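PDB 5LHA: omega transaminase from Pseudomonas sp., which probably transfers amino groups between amines and carbonyl compounds as a pyridoxal phosphate-dependent omega-transaminase of fold type I. Local coordinates for residues 231-236 / 266-271; 355-360 / 384-389. All blocks are in the same frame, centred on the assembly; numbering follows the deposited sequence.

Contact 1: 231-236 / 266-271; sequences EPVQGA and VVTGFG. With PMP (4'-deoxy-4'-aminopyridoxal-5'-phosphate), chain E.
Glu231 OE1 accepts the backbone N-H of Gly235 (N to OE1 3.0 Å) in a nearly straight bond, 168° at the hydrogen, which arrives from above the carboxylate plane and folds the loop 231-236 back on itself. OE2 of the same carboxylate is bonded to Tyr157 N, so both oxygens have backbone partners. This carboxylate also closes on the cofactor, with Glu231 OE1 3.5 Å from the C2A methyl of PMP. Across the two loops, Thr268 OG1 is hydrogen-bonded to Glu265 OE1, and Pro232 merely packs its ring carbons CG and CD against that oxygen, CD at 3.9 Å. With OG1 set between the backbone N and the carbonyl carbon (chi1 58°), the methyl of Thr268 is left to meet the next residue along, and its CG2 lies 3.8 Å from Val233 N. Val266 covers one face of the pyridine ring, its CB 3.7 Å from PMP C2, and its backbone N is tied to Asp264 OD1, part of the same pocket. Val267 borders the O3 side of the cofactor. Both loops thus line the cofactor site of a fold type I enzyme. They follow parallel strands 225-230 and 260-264, neighbours in the sheet that carries this site, and lead towards helices 246-256 and 278-281, with strand 387-393 of the other sheet packed against Val233 and Val267.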
ATOM      1  N   GLU A 231      -6.767 -18.411 -15.023  1.00 29.58           N
ATOM      2  CA  GLU A 231      -7.092 -19.830 -15.099  1.00 29.82           C
ATOM      3  C   GLU A 231      -7.526 -20.166 -16.516  1.00 31.08           C
ATOM      4  O   GLU A 231      -8.341 -19.439 -17.093  1.00 32.23           O
ATOM      5  CB  GLU A 231      -8.220 -20.184 -14.141  1.00 30.37           C
ATOM      6  CG  GLU A 231      -8.009 -19.803 -12.692  1.00 30.72           C
ATOM      7  CD  GLU A 231      -9.334 -19.638 -11.961  1.00 31.44           C
ATOM      8  OE1 GLU A 231     -10.000 -20.649 -11.666  1.00 32.20           O
ATOM      9  OE2 GLU A 231      -9.737 -18.484 -11.728  1.00 32.27           O
ATOM     10  N   PRO A 232      -7.024 -21.244 -17.114  1.00 34.05           N
ATOM     11  CA  PRO A 232      -7.478 -21.573 -18.473  1.00 36.31           C
ATOM     12  C   PRO A 232      -8.970 -21.857 -18.550  1.00 36.20           C
ATOM     13  O   PRO A 232      -9.602 -21.511 -19.552  1.00 36.03           O
ATOM     14  CB  PRO A 232      -6.622 -22.791 -18.839  1.00 37.75           C
ATOM     15  CG  PRO A 232      -5.392 -22.650 -17.997  1.00 37.06           C
ATOM     16  CD  PRO A 232      -5.845 -22.025 -16.711  1.00 35.37           C
ATOM     17  N   VAL A 233      -9.555 -22.464 -17.521  1.00 37.55           N
ATOM     18  CA  VAL A 233     -10.999 -22.455 -17.303  1.00 39.43           C
ATOM     19  C   VAL A 233     -11.217 -21.996 -15.869  1.00 38.99           C
ATOM     20  O   VAL A 233     -10.690 -22.608 -14.932  1.00 39.09           O
ATOM     21  CB  VAL A 233     -11.639 -23.837 -17.536  1.00 41.20           C
ATOM     22  CG1 VAL A 233     -13.147 -23.781 -17.327  1.00 42.01           C
ATOM     23  CG2 VAL A 233     -11.323 -24.351 -18.928  1.00 43.35           C
ATOM     24  N   GLN A 234     -12.001 -20.939 -15.691  1.00 38.39           N
ATOM     25  CA  GLN A 234     -12.196 -20.397 -14.355  1.00 36.77           C
ATOM     26  C   GLN A 234     -13.116 -21.319 -13.581  1.00 36.01           C
ATOM     27  O   GLN A 234     -14.278 -21.495 -13.950  1.00 36.31           O
ATOM     28  CB  GLN A 234     -12.770 -18.989 -14.425  1.00 37.28           C
ATOM     29  CG  GLN A 234     -11.822 -18.011 -15.046  1.00 37.30           C
ATOM     30  CD  GLN A 234     -12.346 -16.606 -14.993  1.00 38.28           C
ATOM     31  OE1 GLN A 234     -13.328 -16.283 -15.651  1.00 39.29           O
ATOM     32  NE2 GLN A 234     -11.699 -15.756 -14.207  1.00 38.64           N
ATOM     33  N   GLY A 235     -12.603 -21.890 -12.502  1.00 35.19           N
ATOM     34  CA  GLY A 235     -13.327 -22.915 -11.790  1.00 34.37           C
ATOM     35  C   GLY A 235     -14.307 -22.384 -10.776  1.00 33.60           C
ATOM     36  O   GLY A 235     -15.514 -22.319 -11.032  1.00 33.11           O
ATOM     37  N   ALA A 236     -13.786 -22.004  -9.606  1.00 33.33           N
ATOM     38  CA  ALA A 236     -14.642 -21.587  -8.502  1.00 31.02           C
ATOM     39  C   ALA A 236     -15.472 -20.365  -8.852  1.00 31.75           C
ATOM     40  O   ALA A 236     -16.509 -20.141  -8.220  1.00 32.84           O
ATOM     41  CB  ALA A 236     -13.800 -21.312  -7.253  1.00 28.88           C
ATOM     42  N   VAL A 266      -4.184 -25.141 -11.146  1.00 29.07           N
ATOM     43  CA  VAL A 266      -4.482 -25.929  -9.952  1.00 26.91           C
ATOM     44  C   VAL A 266      -5.656 -26.871 -10.209  1.00 26.01           C
ATOM     45  O   VAL A 266      -5.621 -28.044  -9.817  1.00 25.25           O
ATOM     46  CB  VAL A 266      -4.733 -25.002  -8.748  1.00 24.63           C
ATOM     47  CG1 VAL A 266      -5.393 -25.759  -7.623  1.00 24.05           C
ATOM     48  CG2 VAL A 266      -3.430 -24.366  -8.277  1.00 25.39           C
ATOM     49  N   VAL A 267      -6.697 -26.385 -10.886  1.00 25.06           N
ATOM     50  CA  VAL A 267      -7.862 -27.213 -11.198  1.00 25.24           C
ATOM     51  C   VAL A 267      -7.706 -27.918 -12.544  1.00 26.11           C
ATOM     52  O   VAL A 267      -7.981 -29.120 -12.661  1.00 24.32           O
ATOM     53  CB  VAL A 267      -9.151 -26.365 -11.137  1.00 27.60           C
ATOM     54  CG1 VAL A 267     -10.354 -27.170 -11.602  1.00 28.65           C
ATOM     55  CG2 VAL A 267      -9.389 -25.879  -9.716  1.00 27.83           C
ATOM     56  N   THR A 268      -7.271 -27.181 -13.576  1.00 25.89           N
ATOM     57  CA  THR A 268      -7.138 -27.715 -14.930  1.00 26.18           C
ATOM     58  C   THR A 268      -5.914 -28.607 -15.110  1.00 25.36           C
ATOM     59  O   THR A 268      -5.817 -29.303 -16.127  1.00 25.45           O
ATOM     60  CB  THR A 268      -7.042 -26.580 -15.948  1.00 27.35           C
ATOM     61  OG1 THR A 268      -5.925 -25.750 -15.615  1.00 27.34           O
ATOM     62  CG2 THR A 268      -8.312 -25.739 -15.936  1.00 28.82           C
ATOM     63  N   GLY A 269      -4.953 -28.547 -14.195  1.00 22.50           N
ATOM     64  CA  GLY A 269      -3.783 -29.389 -14.289  1.00 18.80           C
ATOM     65  C   GLY A 269      -4.104 -30.864 -14.257  1.00 24.77           C
ATOM     66  O   GLY A 269      -4.854 -31.338 -13.394  1.00 18.73           O
ATOM     67  N   PHE A 270      -3.551 -31.582 -15.228  1.00 26.97           N
ATOM     68  CA  PHE A 270      -3.564 -33.038 -15.316  1.00 28.79           C
ATOM     69  C   PHE A 270      -4.897 -33.611 -15.788  1.00 30.24           C
ATOM     70  O   PHE A 270      -5.221 -34.754 -15.447  1.00 28.85           O
ATOM     71  CB  PHE A 270      -3.133 -33.671 -13.986  1.00 28.35           C
ATOM     72  CG  PHE A 270      -1.793 -33.172 -13.494  1.00 28.01           C
ATOM     73  CD1 PHE A 270      -0.618 -33.565 -14.114  1.00 26.67           C
ATOM     74  CD2 PHE A 270      -1.719 -32.268 -12.438  1.00 28.52           C
ATOM     75  CE1 PHE A 270       0.604 -33.089 -13.676  1.00 26.50           C
ATOM     76  CE2 PHE A 270      -0.500 -31.794 -11.994  1.00 27.96           C
ATOM     77  CZ  PHE A 270       0.664 -32.208 -12.616  1.00 27.72           C
ATOM     78  N   GLY A 271      -5.708 -32.852 -16.531  1.00 31.65           N
ATOM     79  CA  GLY A 271      -6.703 -33.498 -17.369  1.00 31.80           C
ATOM     80  C   GLY A 271      -8.162 -33.086 -17.307  1.00 32.05           C
ATOM     81  O   GLY A 271      -8.933 -33.495 -18.180  1.00 33.47           O
TER
HETATM   82  N1  PMP E 501      -6.277 -21.519  -7.662  1.00 22.49           N
HETATM   83  C2  PMP E 501      -7.270 -22.333  -8.183  1.00 22.12           C
HETATM   84  C2A PMP E 501      -7.695 -22.217  -9.622  1.00 21.84           C
HETATM   85  C3  PMP E 501      -8.118 -22.979  -7.293  1.00 24.25           C
HETATM   86  O3  PMP E 501      -9.314 -23.488  -7.722  1.00 21.07           O
HETATM   87  C4  PMP E 501      -7.751 -23.098  -5.954  1.00 26.24           C
HETATM   88  C4A PMP E 501      -8.638 -23.871  -5.003  1.00 27.87           C
HETATM   89  N4A PMP E 501      -9.878 -24.243  -5.653  1.00 29.55           N
HETATM   90  C5  PMP E 501      -6.577 -22.497  -5.494  1.00 24.64           C
HETATM   91  C6  PMP E 501      -5.843 -21.701  -6.372  1.00 23.60           C
HETATM   92  C5A PMP E 501      -6.127 -22.719  -4.058  1.00 23.74           C
HETATM   93  O4P PMP E 501      -5.895 -24.098  -3.813  1.00 21.95           O
HETATM   94  P   PMP E 501      -5.718 -24.700  -2.322  1.00 22.26           P
HETATM   95  O1P PMP E 501      -7.115 -24.926  -1.773  1.00 17.88           O
HETATM   96  O2P PMP E 501      -5.000 -26.029  -2.428  1.00 19.92           O
HETATM   97  O3P PMP E 501      -4.968 -23.760  -1.401  1.00 16.06           O

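Contact 2: 355-360 / 384-389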
ATOM      1  N   GLY A 355      -8.091 -37.876 -21.744  1.00 32.98           N
ATOM      2  CA  GLY A 355      -8.962 -38.343 -22.810  1.00 33.46           C
ATOM      3  C   GLY A 355     -10.337 -38.757 -22.318  1.00 33.26           C
ATOM      4  O   GLY A 355     -11.344 -38.512 -22.990  1.00 33.46           O
ATOM      5  N   ASN A 356     -10.402 -39.423 -21.162  1.00 31.42           N
ATOM      6  CA  ASN A 356     -11.701 -39.787 -20.599  1.00 28.88           C
ATOM      7  C   ASN A 356     -12.522 -38.560 -20.226  1.00 26.53           C
ATOM      8  O   ASN A 356     -13.751 -38.561 -20.379  1.00 23.98           O
ATOM      9  CB  ASN A 356     -11.534 -40.692 -19.379  1.00 28.60           C
ATOM     10  CG  ASN A 356     -12.852 -41.290 -18.939  1.00 27.70           C
ATOM     11  OD1 ASN A 356     -13.469 -42.042 -19.684  1.00 29.91           O
ATOM     12  ND2 ASN A 356     -13.310 -40.929 -17.745  1.00 25.30           N
ATOM     13  N   ALA A 357     -11.861 -37.518 -19.704  1.00 26.03           N
ATOM     14  CA  ALA A 357     -12.550 -36.287 -19.325  1.00 26.28           C
ATOM     15  C   ALA A 357     -13.160 -35.595 -20.535  1.00 28.59           C
ATOM     16  O   ALA A 357     -14.298 -35.114 -20.484  1.00 29.99           O
ATOM     17  CB  ALA A 357     -11.585 -35.343 -18.611  1.00 24.15           C
ATOM     18  N   ALA A 358     -12.401 -35.506 -21.626  1.00 29.19           N
ATOM     19  CA  ALA A 358     -12.920 -34.892 -22.843  1.00 30.90           C
ATOM     20  C   ALA A 358     -14.121 -35.653 -23.394  1.00 33.31           C
ATOM     21  O   ALA A 358     -15.061 -35.048 -23.922  1.00 35.11           O
ATOM     22  CB  ALA A 358     -11.813 -34.805 -23.891  1.00 30.08           C
ATOM     23  N   LYS A 359     -14.110 -36.980 -23.283  1.00 33.91           N
ATOM     24  CA  LYS A 359     -15.141 -37.803 -23.912  1.00 34.54           C
ATOM     25  C   LYS A 359     -16.412 -37.860 -23.071  1.00 31.96           C
ATOM     26  O   LYS A 359     -17.507 -37.550 -23.555  1.00 32.16           O
ATOM     27  CB  LYS A 359     -14.599 -39.214 -24.159  1.00 37.64           C
ATOM     28  CG  LYS A 359     -15.604 -40.188 -24.762  1.00 41.71           C
ATOM     29  CD  LYS A 359     -15.053 -41.620 -24.787  1.00 44.17           C
ATOM     30  CE  LYS A 359     -15.290 -42.357 -23.470  1.00 45.15           C
ATOM     31  NZ  LYS A 359     -16.721 -42.757 -23.286  1.00 46.19           N
ATOM     32  N   VAL A 360     -16.284 -38.258 -21.807  1.00 29.85           N
ATOM     33  CA  VAL A 360     -17.464 -38.415 -20.965  1.00 33.83           C
ATOM     34  C   VAL A 360     -18.024 -37.061 -20.548  1.00 33.86           C
ATOM     35  O   VAL A 360     -19.242 -36.910 -20.393  1.00 35.80           O
ATOM     36  CB  VAL A 360     -17.122 -39.294 -19.746  1.00 33.30           C
ATOM     37  CG1 VAL A 360     -18.330 -39.450 -18.825  1.00 22.25           C
ATOM     38  CG2 VAL A 360     -16.616 -40.636 -20.211  1.00 22.68           C
ATOM     39  N   LYS A 384     -16.276 -27.776 -19.802  1.00 31.09           N
ATOM     40  CA  LYS A 384     -15.210 -28.244 -20.685  1.00 29.46           C
ATOM     41  C   LYS A 384     -14.480 -29.368 -19.965  1.00 30.41           C
ATOM     42  O   LYS A 384     -13.999 -29.164 -18.843  1.00 31.25           O
ATOM     43  CB  LYS A 384     -14.257 -27.109 -21.043  1.00 29.27           C
ATOM     44  CG  LYS A 384     -13.208 -27.509 -22.054  1.00 30.98           C
ATOM     45  CD  LYS A 384     -12.302 -26.353 -22.386  1.00 32.78           C
ATOM     46  CE  LYS A 384     -11.148 -26.798 -23.275  1.00 34.99           C
ATOM     47  NZ  LYS A 384     -11.560 -27.019 -24.682  1.00 36.37           N
ATOM     48  N   GLY A 385     -14.416 -30.550 -20.581  1.00 29.18           N
ATOM     49  CA  GLY A 385     -13.949 -31.713 -19.835  1.00 29.48           C
ATOM     50  C   GLY A 385     -14.912 -32.042 -18.707  1.00 27.64           C
ATOM     51  O   GLY A 385     -16.136 -32.022 -18.886  1.00 27.00           O
ATOM     52  N   LEU A 386     -14.370 -32.368 -17.532  1.00 25.51           N
ATOM     53  CA  LEU A 386     -15.196 -32.722 -16.374  1.00 28.76           C
ATOM     54  C   LEU A 386     -15.273 -31.609 -15.335  1.00 30.30           C
ATOM     55  O   LEU A 386     -15.265 -31.882 -14.128  1.00 30.40           O
ATOM     56  CB  LEU A 386     -14.705 -34.016 -15.732  1.00 28.26           C
ATOM     57  CG  LEU A 386     -15.090 -35.248 -16.546  1.00 29.55           C
ATOM     58  CD1 LEU A 386     -14.380 -36.497 -16.032  1.00 29.89           C
ATOM     59  CD2 LEU A 386     -16.607 -35.421 -16.535  1.00 29.75           C
ATOM     60  N   MET A 387     -15.348 -30.354 -15.777  1.00 30.63           N
ATOM     61  CA  MET A 387     -15.810 -29.237 -14.958  1.00 28.28           C
ATOM     62  C   MET A 387     -17.004 -28.597 -15.656  1.00 27.51           C
ATOM     63  O   MET A 387     -16.918 -28.221 -16.830  1.00 24.90           O
ATOM     64  CB  MET A 387     -14.705 -28.206 -14.705  1.00 28.06           C
ATOM     65  CG  MET A 387     -13.978 -27.698 -15.935  1.00 28.08           C
ATOM     66  SD  MET A 387     -12.350 -27.037 -15.524  1.00 27.63           S
ATOM     67  CE  MET A 387     -12.734 -25.752 -14.349  1.00 27.19           C
ATOM     68  N   ILE A 388     -18.128 -28.527 -14.946  1.00 29.16           N
ATOM     69  CA  ILE A 388     -19.392 -28.053 -15.493  1.00 31.20           C
ATOM     70  C   ILE A 388     -20.079 -27.219 -14.423  1.00 32.70           C
ATOM     71  O   ILE A 388     -19.928 -27.474 -13.225  1.00 33.73           O
ATOM     72  CB  ILE A 388     -20.290 -29.227 -15.951  1.00 31.27           C
ATOM     73  CG1 ILE A 388     -19.719 -29.887 -17.209  1.00 30.24           C
ATOM     74  CG2 ILE A 388     -21.720 -28.767 -16.204  1.00 30.98           C
ATOM     75  CD1 ILE A 388     -20.288 -31.256 -17.484  1.00 31.02           C
ATOM     76  N   ALA A 389     -20.800 -26.185 -14.851  1.00 34.00           N
ATOM     77  CA  ALA A 389     -21.602 -25.386 -13.934  1.00 34.65           C
ATOM     78  C   ALA A 389     -22.999 -25.190 -14.498  1.00 34.21           C
ATOM     79  O   ALA A 389     -23.174 -24.929 -15.693  1.00 34.20           O
ATOM     80  CB  ALA A 389     -20.971 -24.022 -13.663  1.00 35.01           C
TER
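Leu386 lays its CD1 methyl over the backbone of the helix, 3.8 Å from Ala357 CA and 4.0 Å from Ala357 CB. The side chain gets there by two turns: CG stands anti to the carbonyl carbon (chi1 -75°), and CD1 continues anti to CA, which carries that branch farthest from its own main chain and onto the small alanine. Leu386 also packs on Leu436, in the loop before helix 440-457. The backbones come close beside this apolar patch, Ala358 CA and Gly385 CA being 4.5 Å apart, and Gly385 turns a CA-H towards the carbonyl oxygen of Ala357 (CA to O 3.5 Å), a bent CH...O contact. Gly385 and Leu386 form the two-residue turn of a beta hairpin joining strands 378-384 and 387-393, with Lys384 N bonded to Met387 O at 3.1 Å; the backbone angles approach those of a type II' turn, whose first position, with positive phi, favours glycine. An alanine in place of Leu386 would probably open a gap between the hairpin turn and the helix, leaving Ala357 and Leu436 without their apolar mate. The turn is fixed further by Arg272, whose NH1 bonds to Leu386 O. On the helix, the ND2 of Asn356 bonds to the carbonyl oxygens of Leu436 and Leu438, tying the helix to the same loop on which Leu386 packs.

How the contacts relate
Contact 1 lies deep in the chain, its centre about 4 Å from that of the chain, with all its touching residues buried; contact 2 is about 14 Å out and only partly buried. Contact 1 joins loops of the sheet that carries the cofactor site and mixes polar groups with valines, whereas contact 2 joins a helix to a hairpin turn of the other sheet, largely through apolar and backbone contacts. They meet directly. Met387 CE fits among Val233, Gly235 and Val267, 3.6 Å from Val233 CG1, and Gly271 O lies against Ala357 CB. The hairpin strand that follows the turn of contact 2 therefore backs the loops that line the PMP site.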